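Local coordinates for hydrogenase expression/formation protein (hypb) (Archaeoglobus fulgidus, PDB 2WSM) that is a GTP-binding hydrogenase maturation factor that probably hydrolyses GTP and handles nickel while [NiFe]-hydrogenase is being assembled, at residues R49-I54 and F79-E84; T44-R49 and K199-W204. One frame throughout, in Å; residues are numbered along the deposited sequence.

Contact 1 (R49-I54 and F79-E84); sequences RTIERI and FGIKAE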
ATOM      1  N   ARG A  49     -14.953  -1.884 -22.011  1.00 28.87           N
ATOM      2  CA  ARG A  49     -16.351  -2.295 -22.095  1.00 28.81           C
ATOM      3  C   ARG A  49     -17.285  -1.146 -21.721  1.00 25.09           C
ATOM      4  O   ARG A  49     -18.327  -0.962 -22.333  1.00 33.02           O
ATOM      5  CB  ARG A  49     -16.617  -3.523 -21.216  1.00 28.62           C
ATOM      6  CG  ARG A  49     -15.883  -4.792 -21.659  1.00 33.74           C
ATOM      7  CD  ARG A  49     -16.457  -5.355 -22.965  1.00 39.24           C
ATOM      8  NE  ARG A  49     -17.914  -5.296 -22.963  1.00 40.60           N
ATOM      9  CZ  ARG A  49     -18.704  -6.266 -22.520  1.00 44.51           C
ATOM     10  NH1 ARG A  49     -18.177  -7.392 -22.064  1.00 44.09           N
ATOM     11  NH2 ARG A  49     -20.022  -6.113 -22.546  1.00 45.27           N
ATOM     12  N   THR A  50     -16.899  -0.363 -20.723  1.00 25.85           N
ATOM     13  CA  THR A  50     -17.688   0.796 -20.324  1.00 28.95           C
ATOM     14  C   THR A  50     -17.770   1.814 -21.455  1.00 28.32           C
ATOM     15  O   THR A  50     -18.838   2.331 -21.776  1.00 29.38           O
ATOM     16  CB  THR A  50     -17.057   1.502 -19.121  1.00 22.72           C
ATOM     17  OG1 THR A  50     -17.033   0.613 -18.001  1.00 22.09           O
ATOM     18  CG2 THR A  50     -17.834   2.764 -18.770  1.00 23.85           C
ATOM     19  N   ILE A  51     -16.615   2.117 -22.032  1.00 29.98           N
ATOM     20  CA  ILE A  51     -16.525   3.062 -23.126  1.00 30.39           C
ATOM     21  C   ILE A  51     -17.408   2.601 -24.283  1.00 34.38           C
ATOM     22  O   ILE A  51     -18.103   3.404 -24.907  1.00 29.33           O
ATOM     23  CB  ILE A  51     -15.058   3.230 -23.566  1.00 31.91           C
ATOM     24  CG1 ILE A  51     -14.275   3.944 -22.458  1.00 25.56           C
ATOM     25  CG2 ILE A  51     -14.962   3.995 -24.880  1.00 32.68           C
ATOM     26  CD1 ILE A  51     -12.786   3.807 -22.587  1.00 30.89           C
ATOM     27  N   GLU A  52     -17.405   1.295 -24.531  1.00 32.45           N
ATOM     28  CA  GLU A  52     -18.171   0.720 -25.627  1.00 35.25           C
ATOM     29  C   GLU A  52     -19.673   0.830 -25.406  1.00 37.35           C
ATOM     30  O   GLU A  52     -20.429   1.056 -26.348  1.00 38.37           O
ATOM     31  CB  GLU A  52     -17.769  -0.735 -25.850  1.00 34.19           C
ATOM     32  CG  GLU A  52     -16.468  -0.881 -26.615  1.00 39.20           C
ATOM     33  CD  GLU A  52     -15.730  -2.170 -26.306  1.00 45.09           C
ATOM     34  OE1 GLU A  52     -16.393  -3.192 -26.022  1.00 45.32           O
ATOM     35  OE2 GLU A  52     -14.480  -2.152 -26.354  1.00 48.81           O
ATOM     36  N   ARG A  53     -20.100   0.689 -24.157  1.00 35.07           N
ATOM     37  CA  ARG A  53     -21.522   0.653 -23.845  1.00 36.97           C
ATOM     38  C   ARG A  53     -22.171   2.038 -23.772  1.00 33.32           C
ATOM     39  O   ARG A  53     -23.263   2.238 -24.292  1.00 46.77           O
ATOM     40  CB  ARG A  53     -21.773  -0.138 -22.555  1.00 33.88           C
ATOM     41  CG  ARG A  53     -23.140   0.102 -21.926  1.00 36.02           C
ATOM     42  CD  ARG A  53     -24.274  -0.499 -22.752  1.00 40.58           C
ATOM     43  NE  ARG A  53     -24.124  -1.944 -22.909  1.00 41.25           N
ATOM     44  CZ  ARG A  53     -24.682  -2.852 -22.113  1.00 42.49           C
ATOM     45  NH1 ARG A  53     -24.486  -4.146 -22.341  1.00 40.90           N
ATOM     46  NH2 ARG A  53     -25.436  -2.473 -21.088  1.00 44.97           N
ATOM     47  N   ILE A  54     -21.504   2.994 -23.138  1.00 33.56           N
ATOM     48  CA  ILE A  54     -22.103   4.314 -22.934  1.00 37.96           C
ATOM     49  C   ILE A  54     -21.279   5.473 -23.496  1.00 34.38           C
ATOM     50  O   ILE A  54     -21.589   6.634 -23.236  1.00 33.96           O
ATOM     51  CB  ILE A  54     -22.375   4.598 -21.433  1.00 39.19           C
ATOM     52  CG1 ILE A  54     -21.089   4.442 -20.616  1.00 28.88           C
ATOM     53  CG2 ILE A  54     -23.496   3.701 -20.900  1.00 35.44           C
ATOM     54  CD1 ILE A  54     -21.192   4.976 -19.205  1.00 29.76           C
ATOM     55  N   PHE A  79     -12.229   4.695 -30.069  1.00 55.06           N
ATOM     56  CA  PHE A  79     -13.536   5.334 -29.948  1.00 54.20           C
ATOM     57  C   PHE A  79     -13.415   6.852 -29.847  1.00 52.81           C
ATOM     58  O   PHE A  79     -14.337   7.533 -29.395  1.00 56.03           O
ATOM     59  CB  PHE A  79     -14.316   4.767 -28.754  1.00 52.83           C
ATOM     60  CG  PHE A  79     -14.733   3.334 -28.932  1.00 54.95           C
ATOM     61  CD1 PHE A  79     -15.908   3.021 -29.599  1.00 57.51           C
ATOM     62  CD2 PHE A  79     -13.945   2.301 -28.446  1.00 50.01           C
ATOM     63  CE1 PHE A  79     -16.296   1.701 -29.774  1.00 56.67           C
ATOM     64  CE2 PHE A  79     -14.326   0.980 -28.617  1.00 50.93           C
ATOM     65  CZ  PHE A  79     -15.502   0.679 -29.283  1.00 53.56           C
ATOM     66  N   GLY A  80     -12.274   7.376 -30.278  1.00 50.77           N
ATOM     67  CA  GLY A  80     -12.051   8.808 -30.278  1.00 49.80           C
ATOM     68  C   GLY A  80     -11.938   9.336 -28.866  1.00 51.06           C
ATOM     69  O   GLY A  80     -11.789  10.538 -28.644  1.00 54.30           O
ATOM     70  N   ILE A  81     -12.012   8.423 -27.907  1.00 48.80           N
ATOM     71  CA  ILE A  81     -11.858   8.759 -26.497  1.00 45.30           C
ATOM     72  C   ILE A  81     -10.468   9.315 -26.212  1.00 42.82           C
ATOM     73  O   ILE A  81      -9.466   8.802 -26.712  1.00 46.17           O
ATOM     74  CB  ILE A  81     -12.118   7.517 -25.608  1.00 46.33           C
ATOM     75  CG1 ILE A  81     -13.591   7.448 -25.214  1.00 40.86           C
ATOM     76  CG2 ILE A  81     -11.242   7.530 -24.363  1.00 35.66           C
ATOM     77  CD1 ILE A  81     -14.523   7.306 -26.380  1.00 45.40           C
ATOM     78  N   LYS A  82     -10.407  10.377 -25.417  1.00 41.28           N
ATOM     79  CA  LYS A  82      -9.129  10.870 -24.931  1.00 39.76           C
ATOM     80  C   LYS A  82      -8.563   9.862 -23.934  1.00 39.41           C
ATOM     81  O   LYS A  82      -9.252   9.443 -23.003  1.00 32.03           O
ATOM     82  CB  LYS A  82      -9.301  12.231 -24.265  1.00 42.06           C
ATOM     83  CG  LYS A  82      -9.911  13.299 -25.163  1.00 51.69           C
ATOM     84  CD  LYS A  82     -10.089  14.617 -24.414  1.00 51.79           C
ATOM     85  CE  LYS A  82     -10.530  15.736 -25.350  1.00 55.62           C
ATOM     86  NZ  LYS A  82     -11.841  15.437 -25.997  1.00 57.64           N
ATOM     87  N   ALA A  83      -7.310   9.470 -24.132  1.00 36.58           N
ATOM     88  CA  ALA A  83      -6.675   8.487 -23.265  1.00 34.38           C
ATOM     89  C   ALA A  83      -5.179   8.728 -23.184  1.00 39.48           C
ATOM     90  O   ALA A  83      -4.583   9.308 -24.093  1.00 44.76           O
ATOM     91  CB  ALA A  83      -6.950   7.089 -23.762  1.00 35.38           C
ATOM     92  N   GLU A  84      -4.565   8.278 -22.098  1.00 35.71           N
ATOM     93  CA  GLU A  84      -3.122   8.412 -21.967  1.00 39.10           C
ATOM     94  C   GLU A  84      -2.547   7.593 -20.821  1.00 37.19           C
ATOM     95  O   GLU A  84      -3.186   7.417 -19.779  1.00 33.48           O
ATOM     96  CB  GLU A  84      -2.734   9.879 -21.802  1.00 35.28           C
ATOM     97  CG  GLU A  84      -3.242  10.509 -20.531  1.00 31.59           C
ATOM     98  CD  GLU A  84      -2.781  11.938 -20.390  1.00 43.79           C
ATOM     99  OE1 GLU A  84      -2.542  12.584 -21.436  1.00 38.97           O
ATOM    100  OE2 GLU A  84      -2.650  12.409 -19.237  1.00 45.20           O
TER

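Contact 2 (T44-R49 and K199-W204); sequences TLLIER and KGFEEW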
ATOM      1  N   THR A  44      -8.592  -2.716 -17.023  1.00 26.33           N
ATOM      2  CA  THR A  44      -8.545  -2.197 -18.385  1.00 21.83           C
ATOM      3  C   THR A  44      -9.754  -2.631 -19.206  1.00 23.34           C
ATOM      4  O   THR A  44     -10.362  -1.815 -19.901  1.00 27.88           O
ATOM      5  CB  THR A  44      -7.253  -2.634 -19.101  1.00 28.26           C
ATOM      6  OG1 THR A  44      -6.124  -2.114 -18.396  1.00 27.96           O
ATOM      7  CG2 THR A  44      -7.219  -2.127 -20.539  1.00 24.63           C
ATOM      8  N   LEU A  45     -10.098  -3.914 -19.134  1.00 22.11           N
ATOM      9  CA  LEU A  45     -11.227  -4.435 -19.896  1.00 24.36           C
ATOM     10  C   LEU A  45     -12.531  -3.798 -19.441  1.00 24.57           C
ATOM     11  O   LEU A  45     -13.374  -3.435 -20.265  1.00 22.42           O
ATOM     12  CB  LEU A  45     -11.316  -5.958 -19.789  1.00 28.90           C
ATOM     13  CG  LEU A  45     -12.474  -6.620 -20.547  1.00 31.81           C
ATOM     14  CD1 LEU A  45     -12.431  -6.258 -22.018  1.00 30.67           C
ATOM     15  CD2 LEU A  45     -12.451  -8.132 -20.379  1.00 30.54           C
ATOM     16  N   LEU A  46     -12.702  -3.661 -18.128  1.00 20.59           N
ATOM     17  CA  LEU A  46     -13.895  -3.001 -17.606  1.00 22.34           C
ATOM     18  C   LEU A  46     -14.019  -1.582 -18.156  1.00 22.73           C
ATOM     19  O   LEU A  46     -15.116  -1.129 -18.487  1.00 22.00           O
ATOM     20  CB  LEU A  46     -13.895  -2.972 -16.079  1.00 24.31           C
ATOM     21  CG  LEU A  46     -15.114  -2.284 -15.453  1.00 25.17           C
ATOM     22  CD1 LEU A  46     -16.400  -3.033 -15.796  1.00 25.98           C
ATOM     23  CD2 LEU A  46     -14.955  -2.157 -13.950  1.00 26.36           C
ATOM     24  N   ILE A  47     -12.889  -0.886 -18.263  1.00 20.72           N
ATOM     25  CA  ILE A  47     -12.887   0.479 -18.774  1.00 22.01           C
ATOM     26  C   ILE A  47     -13.262   0.522 -20.261  1.00 25.72           C
ATOM     27  O   ILE A  47     -14.072   1.346 -20.684  1.00 25.03           O
ATOM     28  CB  ILE A  47     -11.531   1.169 -18.537  1.00 21.22           C
ATOM     29  CG1 ILE A  47     -11.358   1.497 -17.052  1.00 18.05           C
ATOM     30  CG2 ILE A  47     -11.415   2.446 -19.379  1.00 23.06           C
ATOM     31  CD1 ILE A  47      -9.956   2.020 -16.692  1.00 16.89           C
ATOM     32  N   GLU A  48     -12.687  -0.379 -21.046  1.00 23.30           N
ATOM     33  CA  GLU A  48     -13.033  -0.467 -22.460  1.00 25.42           C
ATOM     34  C   GLU A  48     -14.512  -0.788 -22.626  1.00 28.48           C
ATOM     35  O   GLU A  48     -15.239  -0.056 -23.297  1.00 29.04           O
ATOM     36  CB  GLU A  48     -12.179  -1.528 -23.155  1.00 30.65           C
ATOM     37  CG  GLU A  48     -10.682  -1.262 -23.055  1.00 33.31           C
ATOM     38  CD  GLU A  48      -9.837  -2.501 -23.292  1.00 39.91           C
ATOM     39  OE1 GLU A  48     -10.354  -3.620 -23.079  1.00 38.70           O
ATOM     40  OE2 GLU A  48      -8.654  -2.354 -23.674  1.00 38.12           O
ATOM     41  N   ARG A  49     -14.953  -1.884 -22.011  1.00 28.87           N
ATOM     42  CA  ARG A  49     -16.351  -2.295 -22.095  1.00 28.81           C
ATOM     43  C   ARG A  49     -17.285  -1.146 -21.721  1.00 25.09           C
ATOM     44  O   ARG A  49     -18.327  -0.962 -22.333  1.00 33.02           O
ATOM     45  CB  ARG A  49     -16.617  -3.523 -21.216  1.00 28.62           C
ATOM     46  CG  ARG A  49     -15.883  -4.792 -21.659  1.00 33.74           C
ATOM     47  CD  ARG A  49     -16.457  -5.355 -22.965  1.00 39.24           C
ATOM     48  NE  ARG A  49     -17.914  -5.296 -22.963  1.00 40.60           N
ATOM     49  CZ  ARG A  49     -18.704  -6.266 -22.520  1.00 44.51           C
ATOM     50  NH1 ARG A  49     -18.177  -7.392 -22.064  1.00 44.09           N
ATOM     51  NH2 ARG A  49     -20.022  -6.113 -22.546  1.00 45.27           N
ATOM     52  N   LYS A 199     -22.604 -10.860 -16.663  1.00 36.66           N
ATOM     53  CA  LYS A 199     -23.074 -10.794 -15.285  1.00 37.72           C
ATOM     54  C   LYS A 199     -22.532  -9.550 -14.563  1.00 33.64           C
ATOM     55  O   LYS A 199     -21.327  -9.297 -14.565  1.00 32.56           O
ATOM     56  CB  LYS A 199     -22.662 -12.071 -14.547  1.00 37.34           C
ATOM     57  CG  LYS A 199     -23.314 -12.267 -13.192  1.00 41.20           C
ATOM     58  CD  LYS A 199     -22.931 -13.626 -12.604  1.00 44.10           C
ATOM     59  CE  LYS A 199     -23.490 -13.802 -11.198  1.00 45.37           C
ATOM     60  NZ  LYS A 199     -22.967 -15.038 -10.542  1.00 47.94           N
ATOM     61  N   GLY A 200     -23.434  -8.770 -13.972  1.00 25.24           N
ATOM     62  CA  GLY A 200     -23.062  -7.626 -13.163  1.00 28.95           C
ATOM     63  C   GLY A 200     -22.816  -6.337 -13.927  1.00 30.20           C
ATOM     64  O   GLY A 200     -22.731  -5.261 -13.324  1.00 23.44           O
ATOM     65  N   PHE A 201     -22.717  -6.437 -15.251  1.00 25.80           N
ATOM     66  CA  PHE A 201     -22.323  -5.295 -16.071  1.00 30.63           C
ATOM     67  C   PHE A 201     -23.338  -4.162 -16.029  1.00 29.78           C
ATOM     68  O   PHE A 201     -22.979  -2.996 -15.836  1.00 26.49           O
ATOM     69  CB  PHE A 201     -22.053  -5.718 -17.518  1.00 32.92           C
ATOM     70  CG  PHE A 201     -21.439  -4.631 -18.360  1.00 31.00           C
ATOM     71  CD1 PHE A 201     -20.144  -4.186 -18.110  1.00 30.20           C
ATOM     72  CD2 PHE A 201     -22.153  -4.045 -19.392  1.00 35.11           C
ATOM     73  CE1 PHE A 201     -19.575  -3.182 -18.879  1.00 33.19           C
ATOM     74  CE2 PHE A 201     -21.588  -3.038 -20.172  1.00 35.84           C
ATOM     75  CZ  PHE A 201     -20.295  -2.607 -19.914  1.00 29.00           C
ATOM     76  N   GLU A 202     -24.605  -4.508 -16.214  1.00 31.72           N
ATOM     77  CA  GLU A 202     -25.677  -3.525 -16.175  1.00 30.43           C
ATOM     78  C   GLU A 202     -25.696  -2.835 -14.822  1.00 30.50           C
ATOM     79  O   GLU A 202     -25.919  -1.629 -14.725  1.00 31.29           O
ATOM     80  CB  GLU A 202     -27.019  -4.204 -16.433  1.00 35.28           C
ATOM     81  CG  GLU A 202     -27.047  -5.035 -17.709  1.00 43.23           C
ATOM     82  CD  GLU A 202     -27.181  -4.197 -18.970  1.00 47.79           C
ATOM     83  OE1 GLU A 202     -27.001  -2.956 -18.899  1.00 40.12           O
ATOM     84  OE2 GLU A 202     -27.471  -4.792 -20.035  1.00 53.69           O
ATOM     85  N   GLU A 203     -25.468  -3.615 -13.773  1.00 27.75           N
ATOM     86  CA  GLU A 203     -25.391  -3.060 -12.434  1.00 32.06           C
ATOM     87  C   GLU A 203     -24.284  -2.011 -12.378  1.00 30.56           C
ATOM     88  O   GLU A 203     -24.479  -0.928 -11.825  1.00 30.33           O
ATOM     89  CB  GLU A 203     -25.142  -4.167 -11.413  1.00 27.62           C
ATOM     90  CG  GLU A 203     -25.055  -3.677  -9.978  1.00 40.33           C
ATOM     91  CD  GLU A 203     -25.294  -4.786  -8.951  1.00 46.17           C
ATOM     92  OE1 GLU A 203     -25.060  -5.975  -9.267  1.00 44.69           O
ATOM     93  OE2 GLU A 203     -25.719  -4.463  -7.822  1.00 47.35           O
ATOM     94  N   TRP A 204     -23.129  -2.338 -12.963  1.00 26.69           N
ATOM     95  CA  TRP A 204     -21.990  -1.422 -13.007  1.00 23.16           C
ATOM     96  C   TRP A 204     -22.358  -0.145 -13.742  1.00 23.52           C
ATOM     97  O   TRP A 204     -22.093   0.963 -13.273  1.00 26.11           O
ATOM     98  CB  TRP A 204     -20.799  -2.103 -13.689  1.00 24.33           C
ATOM     99  CG  TRP A 204     -19.731  -1.167 -14.200  1.00 21.41           C
ATOM    100  CD1 TRP A 204     -19.470  -0.863 -15.500  1.00 24.79           C
ATOM    101  CD2 TRP A 204     -18.783  -0.420 -13.418  1.00 24.72           C
ATOM    102  NE1 TRP A 204     -18.418   0.025 -15.581  1.00 23.24           N
ATOM    103  CE2 TRP A 204     -17.980   0.312 -14.316  1.00 21.36           C
ATOM    104  CE3 TRP A 204     -18.540  -0.296 -12.047  1.00 20.91           C
ATOM    105  CZ2 TRP A 204     -16.945   1.152 -13.890  1.00 23.51           C
ATOM    106  CZ3 TRP A 204     -17.507   0.538 -11.622  1.00 21.09           C
ATOM    107  CH2 TRP A 204     -16.726   1.250 -12.540  1.00 21.09           C
TER

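Contact 1 (R49-I54 and F79-E84)
Phe79 comes up against Ile51 and Glu52 on the helix 43-54, with Ile81 following two residues later. The fold is that of a P-loop NTPase, a parallel sheet with helices packed against it, and here the turn leading from helix 70-77 into strand 82-85, an outermost strand of this chain's sheet, meets the flank of helix 43-54. At Phe79, CG lies anti to the carbonyl carbon (chi1 -68°), which carries the ring across to the helix. Its far end presses on the aliphatic part of Glu52, with Phe79 CZ a tight 3.2 Å from Glu52 CG. The carboxylate is turned 34° from the ring plane, and Glu52 OE2 comes within 3.9 Å of Phe79 CE2 while holding Arg75 of helix 70-77 in a salt bridge. The closest approach is thus to the aliphatic CG, with the carboxylate of the ion pair a little farther off. Nearer the backbone, Phe79 CB lies 4.0 Å from Ile51 CG2, the methyl that stands anti to its own backbone N. Gly80 makes the turn with a positive phi, and the chain then brings Ile81 at a slant to the same methyl. Ile51 also touches Ile60 of strand 60-64, the neighbour of strand 82-85 in the sheet. No hydrogen bond spans the two segments; the join is purely one of packing, and it finishes with Ile51 CG2 at 3.7 Å from both Ile81 CG1 and Ile81 CD1.

Contact 2 (T44-R49 and K199-W204)
Arg49 reaches over the ring of Phe201, and its side chain can be traced outward from CB. That first carbon sits at the rim of the ring, with Arg49 CB 3.8 Å from Phe201 CE1. Bends at chi2 (-70°) and chi3 bring the guanidinium over the ring face, its plane tilted 33° from the ring, in a cation-pi contact with Arg49 CZ 4.8 Å from the Phe201 centroid and 10° off the normal. At the tip, NH2 lies over the same face toward the rim, whereas NH1 makes a weak hydrogen bond to Leu195 O. One turn back, Leu46 CD1 meets Phe201 near its plane and sits over the five-membered ring of Trp204 in a CH-pi contact, 3.8 Å from that centroid; Leu46 CD2 lies 3.9 Å from Trp204 CZ2. The indole NE1 is hydrogen-bonded to Thr50 OG1. Were Trp204 an alanine, the Leu46 methyls would probably lose the indole face they pack on, and Thr50 OG1 its NE1 partner. Met193 also packs on both Leu46 and Trp204. This is helix-on-helix packing in a P-loop NTPase fold, joining the helix that follows the probable Walker A loop to the C-terminal helix 201-212.

After the N-terminal helix 12-28, strand 31-37 leads through the probable Walker A loop into helix 43-54, whose first part opens contact 2 and whose last part opens contact 1, with Arg49 common to both. Contact 1 closes first, after strand 60-64 and helix 70-77, where the chain enters strand 82-85, outermost in the chain's sheet. Contact 2 closes only after the chain has built the remaining strands and left 189-192, the other outermost strand within the chain, for helix 201-212. The shorter loop thus lies within the longer one. Helix 43-54 serves both, and Arg53 NH2 meets Glu202 OE1 in a 2.7 Å salt bridge linking the two contacts.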